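Local coordinates for (R)-specific secondary-alkylsulfatase (Pseudomonas sp., PDB 4AXH), which hydrolyses secondary alkyl sulfates enantioselectively with strict inversion of configuration, giving (S)-alcohols and sulfate, as a zinc-dependent homodimer, at residues L67-S72 and F164-K169; L391-I396 and A426-Y431; V400-L403 and L407-K410; G405-D408 and Y412-S415; G459-V464 and N485-A490. All blocks are in the same frame, centred on the assembly; numbering follows the deposited sequence. Where two conformers were deposited one is given.

Contact 1 of 5, residues L67-S72 and F164-K169; sequences LIAPFS and FQHRPK
Ala69 puts its methyl over one face of the His166 ring, at an edge of the metallo-beta-lactamase fold. Strand 67-70 is the outermost strand on its side of the large mixed sheet. His166 lies in the loop that follows helix 153-164, on the way to strand 172-176. This loop belongs to the beta-alpha-beta crossover between the parallel neighbours 144-147 and 172-176.

The methyl is not over the middle of the imidazole. It is offset toward the rim, beside CE1 and NE2. Ala69 CB stands 3.6 Å from the centroid of the His166 ring and 28° off the ring normal, a CH-pi contact. Ile68 comes in obliquely, and its side chain and that of His166 lie alongside one another, pointing opposite ways. Its CG2 branch does the touching and meets His166 CB at 3.9 Å.

The geometry fits a classic beta bulge, which probably lets two neighbouring residues reach one ring. Ile68 and Ala69 both face Leu117 on strand 116-119, and both form backbone hydrogen bonds with it. The His166 ring points to the strand with CG beside its own backbone N (chi1 -61°). A hydrogen bond between His166 ND1 and Leu162 O, back in helix 153-164, helps fix the ring's rotation. Arg167 turns elsewhere and forms a salt bridge with Glu139.

The contact is small and far from the zinc site. Ile68 and His166 are exposed, while Ala69 is buried. The nearest approach is Ala69 CB to His166 CE1, 3.3 Å.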
# COMPACT_ATOMS: atom_id res chain seq x y z
N LEU A 67 37.53 13.97 11.59
CA LEU A 67 37.90 12.81 12.40
C LEU A 67 38.82 13.21 13.52
O LEU A 67 39.96 13.63 13.29
CB LEU A 67 38.50 11.65 11.56
CG LEU A 67 38.96 10.40 12.35
CD1 LEU A 67 37.80 9.69 12.99
CD2 LEU A 67 39.67 9.44 11.47
N ILE A 68 38.29 13.11 14.75
CA ILE A 68 38.97 13.40 16.00
C ILE A 68 39.56 12.11 16.56
O ILE A 68 40.73 12.09 16.95
CB ILE A 68 37.99 14.10 16.97
CG1 ILE A 68 37.88 15.59 16.63
CG2 ILE A 68 38.39 13.90 18.45
CD1 ILE A 68 36.60 16.12 16.93
N ALA A 69 38.73 11.04 16.62
CA ALA A 69 39.09 9.75 17.17
C ALA A 69 38.45 8.62 16.40
O ALA A 69 37.22 8.53 16.35
CB ALA A 69 38.67 9.67 18.62
N PRO A 70 39.26 7.72 15.79
CA PRO A 70 38.67 6.59 15.07
C PRO A 70 38.12 5.51 16.01
O PRO A 70 38.38 5.51 17.21
CB PRO A 70 39.83 6.04 14.23
CG PRO A 70 41.03 6.88 14.55
CD PRO A 70 40.74 7.67 15.77
N PHE A 71 37.34 4.60 15.45
CA PHE A 71 36.79 3.46 16.17
C PHE A 71 36.94 2.29 15.26
O PHE A 71 36.47 2.34 14.12
CB PHE A 71 35.31 3.68 16.55
CG PHE A 71 34.69 2.45 17.18
CD1 PHE A 71 34.82 2.20 18.54
CD2 PHE A 71 34.04 1.50 16.40
CE1 PHE A 71 34.28 1.05 19.12
CE2 PHE A 71 33.53 0.32 16.97
CZ PHE A 71 33.64 0.12 18.33
N SER A 72 37.59 1.22 15.75
CA SER A 72 37.82 -0.00 14.95
C SER A 72 37.61 -1.30 15.77
O SER A 72 37.76 -2.40 15.23
CB SER A 72 39.20 0.03 14.29
OG SER A 72 40.13 0.93 14.88
N PHE A 164 33.25 11.60 25.45
CA PHE A 164 33.81 12.13 26.69
C PHE A 164 35.32 11.95 26.80
O PHE A 164 35.98 12.74 27.48
CB PHE A 164 33.04 11.64 27.94
CG PHE A 164 31.64 12.19 28.03
CD1 PHE A 164 31.38 13.54 27.79
CD2 PHE A 164 30.58 11.36 28.41
CE1 PHE A 164 30.09 14.05 27.89
CE2 PHE A 164 29.28 11.86 28.49
CZ PHE A 164 29.04 13.21 28.23
N GLN A 165 35.88 10.95 26.08
CA GLN A 165 37.32 10.72 26.06
C GLN A 165 38.10 11.85 25.34
O GLN A 165 39.33 11.91 25.48
CB GLN A 165 37.64 9.37 25.42
CG GLN A 165 37.73 8.25 26.43
CD GLN A 165 37.42 6.90 25.83
OE1 GLN A 165 36.51 6.20 26.29
NE2 GLN A 165 38.17 6.51 24.81
N HIS A 166 37.39 12.74 24.59
CA HIS A 166 38.00 13.82 23.80
C HIS A 166 37.38 15.16 24.04
O HIS A 166 37.95 16.18 23.65
CB HIS A 166 37.95 13.48 22.31
CG HIS A 166 38.70 12.22 21.99
ND1 HIS A 166 38.09 10.98 22.08
CD2 HIS A 166 40.00 12.05 21.68
CE1 HIS A 166 39.04 10.09 21.83
NE2 HIS A 166 40.21 10.69 21.57
N ARG A 167 36.21 15.18 24.68
CA ARG A 167 35.50 16.42 24.97
C ARG A 167 35.17 16.57 26.47
O ARG A 167 35.28 15.58 27.21
CB ARG A 167 34.27 16.57 24.06
CG ARG A 167 34.63 16.78 22.58
CD ARG A 167 35.45 18.02 22.30
NE ARG A 167 34.64 19.23 22.48
CZ ARG A 167 35.13 20.39 22.88
NH1 ARG A 167 36.42 20.53 23.14
NH2 ARG A 167 34.33 21.44 23.04
N PRO A 168 34.84 17.78 26.97
CA PRO A 168 34.58 17.91 28.41
C PRO A 168 33.30 17.22 28.85
O PRO A 168 32.27 17.30 28.17
CB PRO A 168 34.52 19.43 28.64
CG PRO A 168 34.08 19.99 27.33
CD PRO A 168 34.71 19.09 26.28
N LYS A 169 33.40 16.57 30.01
CA LYS A 169 32.34 15.86 30.69
C LYS A 169 31.27 16.79 31.22
O LYS A 169 31.56 17.61 32.07
CB LYS A 169 32.95 15.02 31.82
CG LYS A 169 31.98 14.04 32.38
CD LYS A 169 31.09 13.38 31.32
CE LYS A 169 29.65 13.73 31.52
NZ LYS A 169 28.83 12.55 31.75

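Contact 2 of 5, residues L391-I396 and A426-Y431; sequences LTLHEI and AVYQRY
Tyr428 lays its ring against Leu393, near the start of helix 393-400, and this is the dense part of the contact. The backbone N of Leu393 sits over one face, 3.4 Å from Tyr428 CD2 and offset toward the rim. Leu393 CB lies over a face too, 3.9 Å from the centroid of the Tyr428 ring, as a CH-pi contact. The same CB is 3.6 Å from Tyr428 CG. At the ring edge, near its plane, Leu391 O approaches Tyr428 CE2 at 3.5 Å. Tyr428 reaches across because its CG is anti to the backbone N (chi1 -172°), which swings the ring out from helix 420-431.

The other side is looser. Thr392 runs beside Tyr428, pointing the same way, and its CG2 comes no nearer to Tyr428 OH than 3.9 Å. Thr392 is partly exposed. Its backbone N gives a weak hydrogen bond to Glu395 OE1 (3.3 Å), within its own segment.

Leu393 lies about 9 Å, side chain to side chain, from the sulfate-binding Leu320. Gln429 OE1 bonds Phe434 N of the second subunit, so the dimer interface is close by. The contact joins the start of helix 393-400 to helix 420-431. Helix 362-388 packs on both through Ala383, which meets Ile396 and Val427, and its Met387 touches Tyr428.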
# COMPACT_ATOMS: atom_id res chain seq x y z
N LEU A 391 1.82 -0.25 -18.69
CA LEU A 391 2.91 -1.11 -18.20
C LEU A 391 2.56 -1.70 -16.83
O LEU A 391 1.88 -1.05 -16.02
CB LEU A 391 4.26 -0.36 -18.16
CG LEU A 391 5.14 -0.46 -19.42
CD1 LEU A 391 4.77 0.60 -20.44
CD2 LEU A 391 6.57 -0.31 -19.06
N THR A 392 2.98 -2.95 -16.61
CA THR A 392 2.76 -3.68 -15.36
C THR A 392 4.02 -3.65 -14.48
O THR A 392 5.11 -3.49 -15.01
CB THR A 392 2.16 -5.08 -15.63
OG1 THR A 392 3.02 -5.85 -16.47
CG2 THR A 392 0.79 -5.01 -16.26
N LEU A 393 3.87 -3.78 -13.16
CA LEU A 393 4.96 -3.69 -12.18
C LEU A 393 6.33 -4.15 -12.61
O LEU A 393 7.30 -3.41 -12.43
CB LEU A 393 4.56 -4.25 -10.80
CG LEU A 393 4.61 -5.75 -10.54
CD1 LEU A 393 4.82 -6.00 -9.06
CD2 LEU A 393 3.37 -6.45 -11.04
N HIS A 394 6.43 -5.36 -13.21
CA HIS A 394 7.70 -5.94 -13.65
C HIS A 394 8.20 -5.38 -14.95
O HIS A 394 9.41 -5.31 -15.15
CB HIS A 394 7.64 -7.46 -13.69
CG HIS A 394 7.29 -8.03 -12.37
ND1 HIS A 394 8.09 -7.83 -11.27
CD2 HIS A 394 6.21 -8.77 -12.01
CE1 HIS A 394 7.46 -8.43 -10.27
NE2 HIS A 394 6.34 -9.02 -10.67
N GLU A 395 7.25 -5.01 -15.84
CA GLU A 395 7.50 -4.38 -17.14
C GLU A 395 8.17 -3.03 -16.84
O GLU A 395 9.19 -2.74 -17.46
CB GLU A 395 6.17 -4.14 -17.88
CG GLU A 395 6.05 -4.80 -19.24
CD GLU A 395 4.65 -5.27 -19.58
OE1 GLU A 395 3.70 -4.45 -19.51
OE2 GLU A 395 4.49 -6.47 -19.92
N ILE A 396 7.63 -2.24 -15.88
CA ILE A 396 8.22 -0.96 -15.49
C ILE A 396 9.62 -1.10 -14.85
O ILE A 396 10.51 -0.31 -15.17
CB ILE A 396 7.29 0.10 -14.87
CG1 ILE A 396 7.79 0.55 -13.53
CG2 ILE A 396 5.78 -0.26 -14.84
CD1 ILE A 396 6.87 1.39 -12.76
N ALA A 426 6.97 -1.02 -6.11
CA ALA A 426 6.29 -0.49 -4.93
C ALA A 426 5.27 0.59 -5.26
O ALA A 426 4.18 0.58 -4.67
CB ALA A 426 7.31 0.02 -3.89
N VAL A 427 5.63 1.55 -6.16
CA VAL A 427 4.73 2.66 -6.60
C VAL A 427 3.49 2.03 -7.32
O VAL A 427 2.37 2.47 -7.08
CB VAL A 427 5.43 3.80 -7.44
CG1 VAL A 427 4.46 4.93 -7.80
CG2 VAL A 427 6.64 4.37 -6.70
N TYR A 428 3.71 0.96 -8.11
CA TYR A 428 2.67 0.19 -8.77
C TYR A 428 1.77 -0.44 -7.70
O TYR A 428 0.56 -0.25 -7.80
CB TYR A 428 3.25 -0.89 -9.69
CG TYR A 428 2.22 -1.59 -10.55
CD1 TYR A 428 1.47 -2.66 -10.05
CD2 TYR A 428 2.00 -1.19 -11.87
CE1 TYR A 428 0.53 -3.31 -10.85
CE2 TYR A 428 1.06 -1.84 -12.67
CZ TYR A 428 0.34 -2.90 -12.16
OH TYR A 428 -0.58 -3.52 -12.98
N GLN A 429 2.34 -1.14 -6.69
CA GLN A 429 1.62 -1.73 -5.55
C GLN A 429 0.79 -0.66 -4.81
O GLN A 429 -0.41 -0.85 -4.59
CB GLN A 429 2.61 -2.42 -4.57
CG GLN A 429 1.99 -2.78 -3.19
CD GLN A 429 3.00 -3.17 -2.12
OE1 GLN A 429 3.93 -3.95 -2.37
NE2 GLN A 429 2.80 -2.68 -0.90
N ARG A 430 1.44 0.47 -4.44
CA ARG A 430 0.78 1.57 -3.73
C ARG A 430 -0.46 2.14 -4.47
O ARG A 430 -1.49 2.31 -3.84
CB ARG A 430 1.78 2.64 -3.24
CG ARG A 430 1.33 4.09 -3.39
CD ARG A 430 1.59 4.99 -2.19
NE ARG A 430 0.98 6.29 -2.48
CZ ARG A 430 0.37 7.07 -1.59
NH1 ARG A 430 0.30 6.71 -0.32
NH2 ARG A 430 -0.18 8.22 -1.98
N TYR A 431 -0.37 2.38 -5.79
CA TYR A 431 -1.48 2.97 -6.55
C TYR A 431 -2.41 1.95 -7.17
O TYR A 431 -3.57 2.27 -7.40
CB TYR A 431 -0.96 3.93 -7.66
CG TYR A 431 -0.40 5.24 -7.16
CD1 TYR A 431 -1.24 6.29 -6.80
CD2 TYR A 431 0.98 5.44 -7.05
CE1 TYR A 431 -0.72 7.50 -6.32
CE2 TYR A 431 1.50 6.66 -6.61
CZ TYR A 431 0.65 7.69 -6.25
OH TYR A 431 1.18 8.88 -5.76

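Contact 3 of 5, residues V400-L403 and L407-K410; sequences VSKL and LDRK
Leu403 and Leu407 meet at their CB atoms, 3.7 Å from Leu403 CB to Leu407 CB, with the side chains roughly perpendicular. Both hold CG beside their own backbone N. In Leu403 (chi1 -71°), with CD1 extended beyond CG, this brings CD1 to 4.0 Å from Leu407 O.

On the exposed side, Lys402 stretches out fully extended beyond CG. In this conformer, one of two modelled, its methylene chain passes obliquely across the Asp408 carboxylate. Lys402 CG lies 3.6 Å from Asp408 OD1. The charged ends stay farther apart: Lys402 NZ is 4.4 Å from Asp408 OD2, beyond a salt bridge. Their attraction is probably modest. The carboxylate has its stronger partner in Arg414, with which OD1 forms a salt bridge. Asp408 CG is anti to the backbone N (chi1 180°), and this holds the carboxylate out beside Lys402.

A water also links the two segments. It accepts from Leu403 N at 3.2 Å and donates to Asp408 OD1 at 3.2 Å. At the start of 400-403, Val400 O takes two bonds, from Lys402 N and from Ser401 OG, one above and one below the carbonyl plane.

Leu403 also packs on Phe378 of helix 362-388 and on Leu420 of helix 420-431. Its side chain is about 10 Å from that of the sulfate-binding Leu319. Ser401, the first residue past helix 393-400, has positive phi (67°). With the Lys402 N to Val400 O bond this fits a classic gamma turn, after which the loop folds back on itself within the dimerisation region.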
# COMPACT_ATOMS: atom_id res chain seq x y z
N VAL A 400 12.74 0.87 -16.80
CA VAL A 400 13.50 1.94 -16.21
C VAL A 400 15.02 1.72 -16.12
O VAL A 400 15.74 2.40 -16.87
CB VAL A 400 12.81 2.63 -15.03
CG1 VAL A 400 13.66 3.76 -14.47
CG2 VAL A 400 11.45 3.16 -15.47
N SER A 401 15.53 0.81 -15.31
CA SER A 401 17.00 0.56 -15.26
C SER A 401 17.94 1.64 -14.72
O SER A 401 18.89 1.28 -14.01
CB SER A 401 17.55 -0.08 -16.54
OG SER A 401 17.76 0.83 -17.61
N LYS A 402 17.70 2.96 -15.02
CA LYS A 402 18.55 4.06 -14.53
C LYS A 402 17.75 5.29 -14.12
O LYS A 402 16.67 5.52 -14.59
CB LYS A 402 19.63 4.42 -15.56
CG LYS A 402 20.80 3.42 -15.61
CD LYS A 402 21.63 3.60 -16.86
CE LYS A 402 22.89 2.78 -16.85
NZ LYS A 402 23.57 2.81 -18.18
N LEU A 403 18.30 6.09 -13.23
CA LEU A 403 17.70 7.37 -12.85
C LEU A 403 17.99 8.35 -14.03
O LEU A 403 18.96 8.15 -14.81
CB LEU A 403 18.31 7.91 -11.54
CG LEU A 403 17.94 7.18 -10.25
CD1 LEU A 403 18.64 7.74 -9.10
CD2 LEU A 403 16.44 7.08 -10.05
N LEU A 407 21.31 12.32 -12.50
CA LEU A 407 21.02 11.44 -11.35
C LEU A 407 21.72 10.06 -11.38
O LEU A 407 22.01 9.52 -10.32
CB LEU A 407 19.50 11.34 -11.05
CG LEU A 407 18.66 12.64 -11.03
CD1 LEU A 407 17.21 12.36 -10.81
CD2 LEU A 407 19.12 13.56 -9.97
N ASP A 408 22.06 9.54 -12.56
CA ASP A 408 22.79 8.28 -12.74
C ASP A 408 24.28 8.40 -12.42
O ASP A 408 24.94 7.39 -12.10
CB ASP A 408 22.56 7.70 -14.15
CG ASP A 408 23.27 6.39 -14.46
OD1 ASP A 408 23.11 5.41 -13.67
OD2 ASP A 408 23.97 6.32 -15.49
N ARG A 409 24.83 9.64 -12.46
CA ARG A 409 26.26 9.84 -12.14
C ARG A 409 26.56 10.20 -10.66
O ARG A 409 27.72 10.30 -10.32
CB ARG A 409 26.96 10.76 -13.16
CG ARG A 409 26.41 12.15 -13.22
CD ARG A 409 27.27 13.04 -14.08
NE ARG A 409 27.03 14.47 -13.84
CZ ARG A 409 27.48 15.15 -12.78
NH1 ARG A 409 28.13 14.52 -11.81
NH2 ARG A 409 27.24 16.44 -12.66
N LYS A 410 25.54 10.34 -9.79
CA LYS A 410 25.72 10.65 -8.37
C LYS A 410 25.86 9.40 -7.48
O LYS A 410 25.01 8.50 -7.54
CB LYS A 410 24.59 11.55 -7.84
CG LYS A 410 24.29 12.80 -8.69
CD LYS A 410 25.54 13.67 -8.99
CE LYS A 410 25.23 14.79 -9.94
NZ LYS A 410 24.61 15.95 -9.25
O HOH W 1 20.76 4.89 -11.56

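Contact 4 of 5, residues G405-D408 and Y412-S415; sequences GELD and YLRS
Arg414 doubles back at chi2 and again at chi3 (-56°), and these two bends carry its NH1 to Asp408. Its CB leaves the backbone without heading for the other segment; the folded chain brings the end closer. NH1 then donates to OD1, with 3.1 Å from Arg414 NH1 to Asp408 OD1, as part of a salt bridge.

The bond is bent. OD1 sits at the edge of the guanidinium, almost in its plane. NH1, in contrast, meets OD1 from above the carboxylate plane, 41° out of it. The carboxylate and guanidinium planes are 54° apart. NH2 forms a salt bridge with Glu513, so the guanidinium is shared between two acids.

The buried half is apolar. Leu413 turns its CD2 to Leu407 CD2, 3.7 Å away, and the same methyl lies 3.7 Å from Leu407 O. Helix 362-388 backs Leu413 with Met375 and Gln372. Leu407 also packs on Asn589 of the second subunit.

This is a loop between helices 393-400 and 420-431, folded back on itself, with the end of a 3-10 segment at 412-413. It lies near the sulfate site: the side chains of Arg414 and sulfate-binding Tyr417 are about 9 Å apart.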
# COMPACT_ATOMS: atom_id res chain seq x y z
N GLY A 405 18.95 11.81 -16.42
CA GLY A 405 19.91 12.90 -16.55
C GLY A 405 21.16 12.67 -15.76
O GLY A 405 21.78 11.61 -15.85
N GLU A 406 21.48 13.67 -14.91
CA GLU A 406 22.68 13.66 -14.04
C GLU A 406 22.55 12.78 -12.80
O GLU A 406 23.57 12.47 -12.16
CB GLU A 406 23.13 15.10 -13.71
CG GLU A 406 23.41 16.00 -14.93
CD GLU A 406 24.14 15.38 -16.11
OE1 GLU A 406 25.34 15.01 -15.97
OE2 GLU A 406 23.50 15.24 -17.18
N LEU A 407 21.31 12.32 -12.50
CA LEU A 407 21.02 11.44 -11.35
C LEU A 407 21.72 10.06 -11.38
O LEU A 407 22.01 9.52 -10.32
CB LEU A 407 19.50 11.34 -11.05
CG LEU A 407 18.66 12.64 -11.03
CD1 LEU A 407 17.21 12.36 -10.81
CD2 LEU A 407 19.12 13.56 -9.97
N ASP A 408 22.06 9.54 -12.56
CA ASP A 408 22.79 8.28 -12.74
C ASP A 408 24.28 8.40 -12.42
O ASP A 408 24.94 7.39 -12.10
CB ASP A 408 22.56 7.70 -14.15
CG ASP A 408 23.27 6.39 -14.46
OD1 ASP A 408 23.11 5.41 -13.67
OD2 ASP A 408 23.97 6.32 -15.49
N TYR A 412 25.65 9.20 -4.20
CA TYR A 412 24.65 9.29 -3.15
C TYR A 412 23.20 8.99 -3.57
O TYR A 412 22.28 9.09 -2.74
CB TYR A 412 24.78 10.66 -2.48
CG TYR A 412 24.65 11.87 -3.39
CD1 TYR A 412 23.41 12.42 -3.68
CD2 TYR A 412 25.77 12.52 -3.88
CE1 TYR A 412 23.29 13.56 -4.46
CE2 TYR A 412 25.66 13.66 -4.65
CZ TYR A 412 24.42 14.18 -4.94
OH TYR A 412 24.35 15.30 -5.72
N LEU A 413 22.99 8.63 -4.84
CA LEU A 413 21.67 8.31 -5.41
C LEU A 413 21.60 6.86 -5.86
O LEU A 413 20.53 6.43 -6.30
CB LEU A 413 21.41 9.26 -6.58
CG LEU A 413 20.48 10.46 -6.39
CD1 LEU A 413 20.50 11.04 -4.96
CD2 LEU A 413 20.80 11.48 -7.38
N ARG A 414 22.70 6.09 -5.73
CA ARG A 414 22.78 4.68 -6.11
C ARG A 414 21.87 3.79 -5.25
O ARG A 414 21.54 4.12 -4.09
CB ARG A 414 24.24 4.14 -6.04
CG ARG A 414 25.35 4.96 -6.76
CD ARG A 414 25.14 5.08 -8.25
NE ARG A 414 25.04 3.76 -8.86
CZ ARG A 414 24.60 3.52 -10.09
NH1 ARG A 414 24.19 4.52 -10.86
NH2 ARG A 414 24.56 2.28 -10.55
N SER A 415 21.52 2.63 -5.81
CA SER A 415 20.65 1.62 -5.19
C SER A 415 21.37 0.72 -4.16
O SER A 415 21.46 -0.48 -4.35
CB SER A 415 19.97 0.81 -6.28
OG SER A 415 19.19 1.69 -7.06

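Contact 5 of 5, residues G459-V464 and N485-A490; sequences GGADAV and NHLVFA
Leu487 meets Ala461 and Val464 without any ring or side-chain amide between them. The flat group at this contact is the backbone carbonyl of Ala461, whose O lies 3.6 Å from Leu487 CD2. The His486 ring takes no part. It meets the ring of Tyr454 of its own chain at an inclined angle, and its NE2 bonds Tyr454 OH of the second subunit.

Both methyls of Leu487 are used. CD1 lies against the alanine, with Leu487 CD1 3.8 Å from Ala461 CB. CD2, which also meets the Ala461 carbonyl, lies nearer the valine, with Leu487 CD2 3.5 Å from Val464 CG2. Leu487 thus fits between two residues one helical turn apart. Its CG is anti to the backbone N (chi1 -165°), which points the two methyls across to the other helix. The side chains meet by apolar packing. Leu487 and Val464 are buried, and Ala461 is partly exposed.

The chain reaches Ala461 through two glycines. Gly459 closes the preceding helix 447-457 in a Schellman motif. Gly460 is the N-cap of the next, and its O accepts from Val464 N at 2.9 Å. Both have positive phi, and both backbones call for glycine.

The helices concerned, 461-474 and 477-490, form an antiparallel hairpin, and this contact joins the start of one to the end of the other. Such hairpins fit the TPR-like character of the dimerisation region. Helix 447-457 packs against both, with Val455 touching Val464 and Leu487. Helix 495-511 covers Leu487 from another side through Ala497.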
# COMPACT_ATOMS: atom_id res chain seq x y z
N GLY A 459 9.90 -31.26 -18.02
CA GLY A 459 10.50 -32.57 -18.27
C GLY A 459 10.85 -33.43 -17.06
O GLY A 459 11.20 -34.60 -17.23
N GLY A 460 10.77 -32.85 -15.87
CA GLY A 460 11.08 -33.57 -14.65
C GLY A 460 12.33 -33.05 -13.96
O GLY A 460 13.12 -32.31 -14.57
N ALA A 461 12.50 -33.45 -12.69
CA ALA A 461 13.59 -33.06 -11.79
C ALA A 461 14.98 -33.04 -12.44
O ALA A 461 15.70 -32.06 -12.29
CB ALA A 461 13.59 -33.93 -10.54
N ASP A 462 15.33 -34.11 -13.18
CA ASP A 462 16.61 -34.23 -13.87
C ASP A 462 16.70 -33.24 -15.03
O ASP A 462 17.75 -32.61 -15.21
CB ASP A 462 16.83 -35.68 -14.36
CG ASP A 462 17.17 -36.69 -13.27
OD1 ASP A 462 18.17 -36.46 -12.53
OD2 ASP A 462 16.49 -37.74 -13.19
N ALA A 463 15.60 -33.09 -15.80
CA ALA A 463 15.54 -32.18 -16.95
C ALA A 463 15.70 -30.73 -16.51
O ALA A 463 16.50 -30.00 -17.10
CB ALA A 463 14.25 -32.36 -17.72
N VAL A 464 15.00 -30.34 -15.43
CA VAL A 464 15.09 -28.99 -14.87
C VAL A 464 16.51 -28.73 -14.34
O VAL A 464 17.02 -27.63 -14.53
CB VAL A 464 13.94 -28.62 -13.88
CG1 VAL A 464 12.57 -28.92 -14.49
CG2 VAL A 464 14.07 -29.32 -12.55
N ASN A 485 14.00 -22.57 -7.82
CA ASN A 485 12.93 -22.31 -6.87
C ASN A 485 11.79 -23.29 -7.08
O ASN A 485 11.24 -23.81 -6.11
CB ASN A 485 12.41 -20.85 -6.95
CG ASN A 485 11.65 -20.40 -5.72
OD1 ASN A 485 12.18 -20.48 -4.58
ND2 ASN A 485 10.40 -19.94 -5.90
N HIS A 486 11.47 -23.57 -8.36
CA HIS A 486 10.41 -24.52 -8.71
C HIS A 486 10.75 -25.92 -8.23
O HIS A 486 9.89 -26.58 -7.67
CB HIS A 486 10.13 -24.51 -10.22
CG HIS A 486 9.35 -23.32 -10.66
ND1 HIS A 486 8.03 -23.04 -10.52
CD2 HIS A 486 9.96 -22.26 -11.30
CE1 HIS A 486 7.82 -21.80 -11.08
NE2 HIS A 486 9.00 -21.37 -11.52
N LEU A 487 12.03 -26.33 -8.39
CA LEU A 487 12.47 -27.65 -7.96
C LEU A 487 12.53 -27.80 -6.46
O LEU A 487 11.96 -28.75 -5.94
CB LEU A 487 13.78 -28.10 -8.65
CG LEU A 487 14.10 -29.61 -8.53
CD1 LEU A 487 12.93 -30.48 -8.97
CD2 LEU A 487 15.32 -29.97 -9.33
N VAL A 488 13.21 -26.85 -5.76
CA VAL A 488 13.34 -26.84 -4.29
C VAL A 488 11.96 -26.88 -3.60
O VAL A 488 11.81 -27.62 -2.64
CB VAL A 488 14.29 -25.71 -3.78
CG1 VAL A 488 14.23 -25.54 -2.26
CG2 VAL A 488 15.73 -25.97 -4.22
N PHE A 489 10.95 -26.16 -4.12
CA PHE A 489 9.61 -26.19 -3.53
C PHE A 489 8.83 -27.48 -3.86
O PHE A 489 8.07 -27.94 -3.01
CB PHE A 489 8.83 -24.92 -3.86
CG PHE A 489 9.12 -23.81 -2.88
CD1 PHE A 489 10.31 -23.09 -2.95
CD2 PHE A 489 8.23 -23.51 -1.85
CE1 PHE A 489 10.60 -22.09 -2.02
CE2 PHE A 489 8.51 -22.49 -0.94
CZ PHE A 489 9.70 -21.79 -1.03
N ALA A 490 9.06 -28.07 -5.05
CA ALA A 490 8.44 -29.32 -5.47
C ALA A 490 8.98 -30.48 -4.63
O ALA A 490 8.23 -31.40 -4.29
CB ALA A 490 8.72 -29.57 -6.95

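Contacts 2 and 5 are the buried ones. Contact 2 sets a tyrosine ring against backbone and Leu393 CB, while contact 5 is apolar helix packing round a leucine side chain. Contacts 1, 3 and 4 are partly buried. Contact 1 stands apart, on the edge of the metallo-beta-lactamase sheet, its centre about 47 Å from that of contact 2. Contacts 3 and 4 belong together. They share Leu407 and Asp408, their centres are about 4 Å apart, and both are nested in the loop that contact 2 closes. They mix leucine packing with polar links through Asp408: a water in contact 3, a salt bridge in contact 4. Contacts 2 to 5 all lie within the dimerisation region.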